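Local coordinates for protein subtilase cytotoxin subunit A (Escherichia coli, PDB 2IY9) that cleaves the host endoplasmic reticulum chaperone BiP as the subtilisin-like serine protease subunit of the AB5 subtilase cytotoxin, at residues Gly185-Ile188 with Arg189-Ser192; Phe258-Pro261 with Asp262-Gly266. All coordinates share one frame; numbering follows the deposited sequence.

Contact 1 of 2, residues Gly185-Ile188 with Arg189-Ser192; sequences GADI and RKLS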
loop_
_atom_site.group_PDB
_atom_site.type_symbol
_atom_site.label_atom_id
_atom_site.label_comp_id
_atom_site.label_asym_id
_atom_site.label_seq_id
_atom_site.Cartn_x
_atom_site.Cartn_y
_atom_site.Cartn_z
ATOM N N GLY A 185 14.605 -5.095 8.985
ATOM C CA GLY A 185 14.334 -5.395 10.387
ATOM C C GLY A 185 14.756 -4.340 11.396
ATOM O O GLY A 185 14.725 -4.595 12.604
ATOM N N ALA A 186 15.142 -3.156 10.929
ATOM C CA ALA A 186 15.570 -2.096 11.851
ATOM C C ALA A 186 14.405 -1.530 12.666
ATOM O O ALA A 186 13.267 -1.484 12.189
ATOM C CB ALA A 186 16.294 -0.974 11.096
ATOM N N ASP A 187 14.706 -1.100 13.893
ATOM C CA ASP A 187 13.771 -0.341 14.732
ATOM C C ASP A 187 13.785 1.115 14.264
ATOM O O ASP A 187 14.786 1.824 14.435
ATOM C CB ASP A 187 14.200 -0.447 16.202
ATOM C CG ASP A 187 13.264 0.282 17.167
ATOM O OD1 ASP A 187 12.513 1.198 16.754
ATOM O OD2 ASP A 187 13.308 -0.057 18.372
ATOM N N ILE A 188 12.669 1.546 13.666
ATOM C CA ILE A 188 12.529 2.897 13.094
ATOM C C ILE A 188 12.782 4.017 14.124
ATOM O O ILE A 188 13.225 5.110 13.769
ATOM C CB ILE A 188 11.138 3.093 12.429
ATOM C CG1 ILE A 188 10.900 2.012 11.362
ATOM C CG2 ILE A 188 11.032 4.496 11.781
ATOM C CD1 ILE A 188 9.432 1.747 11.070
ATOM N N ARG A 189 12.495 3.730 15.393
ATOM C CA ARG A 189 12.742 4.688 16.468
ATOM C C ARG A 189 14.234 5.012 16.652
ATOM O O ARG A 189 14.573 6.096 17.105
ATOM C CB ARG A 189 12.128 4.202 17.783
ATOM C CG ARG A 189 10.598 4.084 17.738
ATOM C CD ARG A 189 10.049 3.206 18.845
ATOM N NE ARG A 189 10.525 1.828 18.737
ATOM C CZ ARG A 189 9.982 0.779 19.357
ATOM N NH1 ARG A 189 8.919 0.933 20.137
ATOM N NH2 ARG A 189 10.502 -0.433 19.179
ATOM N N LYS A 190 15.109 4.086 16.272
ATOM C CA LYS A 190 16.559 4.235 16.455
ATOM C C LYS A 190 17.330 4.616 15.188
ATOM O O LYS A 190 18.509 4.969 15.256
ATOM C CB LYS A 190 17.152 2.944 16.991
ATOM C CG LYS A 190 16.555 2.467 18.313
ATOM C CD LYS A 190 17.218 1.156 18.715
ATOM C CE LYS A 190 16.978 0.063 17.674
ATOM N NZ LYS A 190 18.007 -1.028 17.614
ATOM N N LEU A 191 16.676 4.510 14.034
ATOM C CA LEU A 191 17.275 4.922 12.782
ATOM C C LEU A 191 17.475 6.427 12.788
ATOM O O LEU A 191 16.731 7.154 13.453
ATOM C CB LEU A 191 16.360 4.548 11.613
ATOM C CG LEU A 191 16.276 3.082 11.187
ATOM C CD1 LEU A 191 15.324 2.973 10.007
ATOM C CD2 LEU A 191 17.649 2.536 10.810
ATOM N N SER A 192 18.474 6.895 12.047
ATOM C CA SER A 192 18.634 8.327 11.826
ATOM C C SER A 192 17.680 8.777 10.718
ATOM O O SER A 192 17.147 7.951 9.975
ATOM C CB SER A 192 20.084 8.660 11.463
ATOM O OG SER A 192 20.407 8.179 10.173
HETATM O O HOH W 1 17.213 -1.656 15.074
#

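Contact 2 of 2, residues Phe258-Pro261 with Asp262-Gly266; sequences FLRP and DAKTG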
loop_
_atom_site.group_PDB
_atom_site.type_symbol
_atom_site.label_atom_id
_atom_site.label_comp_id
_atom_site.label_asym_id
_atom_site.label_seq_id
_atom_site.Cartn_x
_atom_site.Cartn_y
_atom_site.Cartn_z
ATOM N N PHE A 258 3.678 -13.484 -6.469
ATOM C CA PHE A 258 3.353 -12.302 -7.280
ATOM C C PHE A 258 3.666 -12.499 -8.767
ATOM O O PHE A 258 4.365 -13.441 -9.149
ATOM C CB PHE A 258 4.092 -11.071 -6.749
ATOM C CG PHE A 258 5.585 -11.245 -6.684
ATOM C CD1 PHE A 258 6.363 -11.181 -7.841
ATOM C CD2 PHE A 258 6.211 -11.492 -5.466
ATOM C CE1 PHE A 258 7.748 -11.356 -7.786
ATOM C CE2 PHE A 258 7.592 -11.657 -5.398
ATOM C CZ PHE A 258 8.362 -11.590 -6.561
ATOM N N LEU A 259 3.151 -11.593 -9.595
ATOM C CA LEU A 259 3.326 -11.640 -11.040
ATOM C C LEU A 259 4.576 -10.878 -11.499
ATOM O O LEU A 259 4.878 -9.792 -10.981
ATOM C CB LEU A 259 2.089 -11.036 -11.720
ATOM C CG LEU A 259 1.966 -11.105 -13.245
ATOM C CD1 LEU A 259 1.848 -12.560 -13.687
ATOM C CD2 LEU A 259 0.770 -10.284 -13.727
ATOM N N ARG A 260 5.285 -11.453 -12.474
ATOM C CA ARG A 260 6.436 -10.809 -13.133
ATOM C C ARG A 260 6.061 -10.358 -14.561
ATOM O O ARG A 260 5.144 -10.930 -15.152
ATOM C CB ARG A 260 7.612 -11.785 -13.210
ATOM C CG ARG A 260 8.128 -12.323 -11.867
ATOM C CD ARG A 260 8.936 -13.599 -12.088
ATOM N NE ARG A 260 9.895 -13.418 -13.174
ATOM C CZ ARG A 260 11.122 -12.927 -13.019
ATOM N NH1 ARG A 260 11.562 -12.579 -11.813
ATOM N NH2 ARG A 260 11.910 -12.784 -14.077
ATOM N N PRO A 261 6.764 -9.342 -15.118
ATOM C CA PRO A 261 6.481 -8.866 -16.483
ATOM C C PRO A 261 6.590 -9.922 -17.589
ATOM O O PRO A 261 5.985 -9.750 -18.644
ATOM C CB PRO A 261 7.524 -7.767 -16.693
ATOM C CG PRO A 261 7.830 -7.283 -15.317
ATOM C CD PRO A 261 7.817 -8.528 -14.483
ATOM N N ASP A 262 7.335 -11.000 -17.340
ATOM C CA ASP A 262 7.453 -12.095 -18.304
ATOM C C ASP A 262 6.377 -13.166 -18.094
ATOM O O ASP A 262 6.457 -14.262 -18.662
ATOM C CB ASP A 262 8.871 -12.704 -18.284
ATOM C CG ASP A 262 9.234 -13.337 -16.943
ATOM O OD1 ASP A 262 8.386 -13.357 -16.023
ATOM O OD2 ASP A 262 10.383 -13.821 -16.800
ATOM N N ALA A 263 5.383 -12.838 -17.268
ATOM C CA ALA A 263 4.191 -13.664 -17.042
ATOM C C ALA A 263 4.349 -14.833 -16.071
ATOM O O ALA A 263 3.364 -15.458 -15.687
ATOM C CB ALA A 263 3.589 -14.144 -18.368
ATOM N N LYS A 264 5.572 -15.133 -15.665
ATOM C CA LYS A 264 5.750 -16.143 -14.632
ATOM C C LYS A 264 5.604 -15.492 -13.262
ATOM O O LYS A 264 5.473 -14.261 -13.154
ATOM C CB LYS A 264 7.070 -16.902 -14.779
ATOM C CG LYS A 264 8.296 -16.026 -15.014
ATOM C CD LYS A 264 9.540 -16.846 -15.335
ATOM C CE LYS A 264 10.001 -17.654 -14.118
ATOM N NZ LYS A 264 11.273 -18.392 -14.365
ATOM N N THR A 265 5.589 -16.324 -12.226
ATOM C CA THR A 265 5.433 -15.833 -10.866
ATOM C C THR A 265 6.752 -15.896 -10.100
ATOM O O THR A 265 7.654 -16.670 -10.450
ATOM C CB THR A 265 4.344 -16.615 -10.105
ATOM O OG1 THR A 265 4.689 -18.004 -10.070
ATOM C CG2 THR A 265 2.986 -16.458 -10.788
ATOM N N GLY A 266 6.853 -15.056 -9.072
ATOM C CA GLY A 266 7.941 -15.088 -8.101
ATOM C C GLY A 266 7.344 -15.127 -6.704
ATOM O O GLY A 266 6.130 -14.988 -6.536
#

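Contact 1 of 2, residues Gly185-Ile188 with Arg189-Ser192
Asp187 and Arg189 meet because their torsions swing them together: chi1 of Asp187 (-178°) carries the carboxylate away from its own N and over the residues that follow, while the arginine chain bends at chi3 (-63°) to bring the guanidinium back. Its grip is side-on, NE reaching Asp187 OD1 at 2.9 Å through the syn lone pair and NH2 reaching OD2 from above the carboxylate plane, the two flat groups being turned 48° apart. On its anti side, but out of the carboxylate plane, OD1 also takes the backbone N of Arg189 at 2.9 Å, an Asx turn that a short acidic side chain is well suited to make. Asp187 O accepts Lys190 N, three residues on, at 2.9 Å and, weakly, Leu191 N. A bend at chi3 sets Lys190 CE against Asp187 CB; its NZ does not touch the carboxylate but reaches Asp187 N through a water. On the apolar side Leu191 CD2 rests on the small methyl CB of Ala186, 3.8 Å away. Arg189 NH1 pairs in addition with Asp313, and Phe242 and Trp246 flank the turn. With two guanidinium nitrogens and a backbone N-H converging on it, the Asp187 carboxylate is probably stabilised in its ionised form.

Contact 2 of 2, residues Phe258-Pro261 with Asp262-Gly266
Phe258 lays its ring against the backbone of Gly266, and this is the close-packed end of the hairpin. Gly266 CA makes a CH-pi contact over the ring face, 4.1 Å from the centroid of Phe258; a residue without a side chain suits this place, since a CB would run into Phe258 CE1. The two form an antiparallel hydrogen-bonded pair, Phe258 N to Gly266 O at 2.9 Å and Gly266 N to Phe258 O at 3.0 Å. Beyond it comes a type I turn with a G1-type beta bulge: Ala263 N bonds to Arg260 O at 2.9 Å and Arg260 N to Lys264 O, with proline well fitted to the second position and Ala263 in the left-handed conformation (phi 81°) where glycine is common. Asp262, Ala263 and Lys264 form the solvent side. Arg260 has Glu84 as its principal partner; its NH2 meets Asp262 OD2 at a longer 3.3 Å, the position of Asp262 OD1 being less sure, and Lys264 runs alongside. Helix 84-98 covers the Phe258 side through Ala92, takes Pro261 against Tyr87, Ile88 and Thr91, and receives Leu259 N on Ser95 OG, while on the other face Leu259 packs on loop residues Ile58 and Ile103.

Overall arrangement
Contacts 1 and 2 are separate local turns, met in series along the chain within the same subtilase domain: their centres are 32 Å apart, their nearest atoms about 17 Å, and they do not touch. Contact 1 belongs to the loop that follows strand 176-180 of the parallel sheet, at the surface and away from the annotated sites. Contact 2 is a two-stranded hairpin whose Phe258 side chain is about 8 Å from those of the inferred charge relay residues His89 and Ser272, placing it near the catalytic cleft. Helix 84-98, against which contact 2 packs, carries His89, while helix 271-288, which follows the hairpin in the chain, carries Ser272.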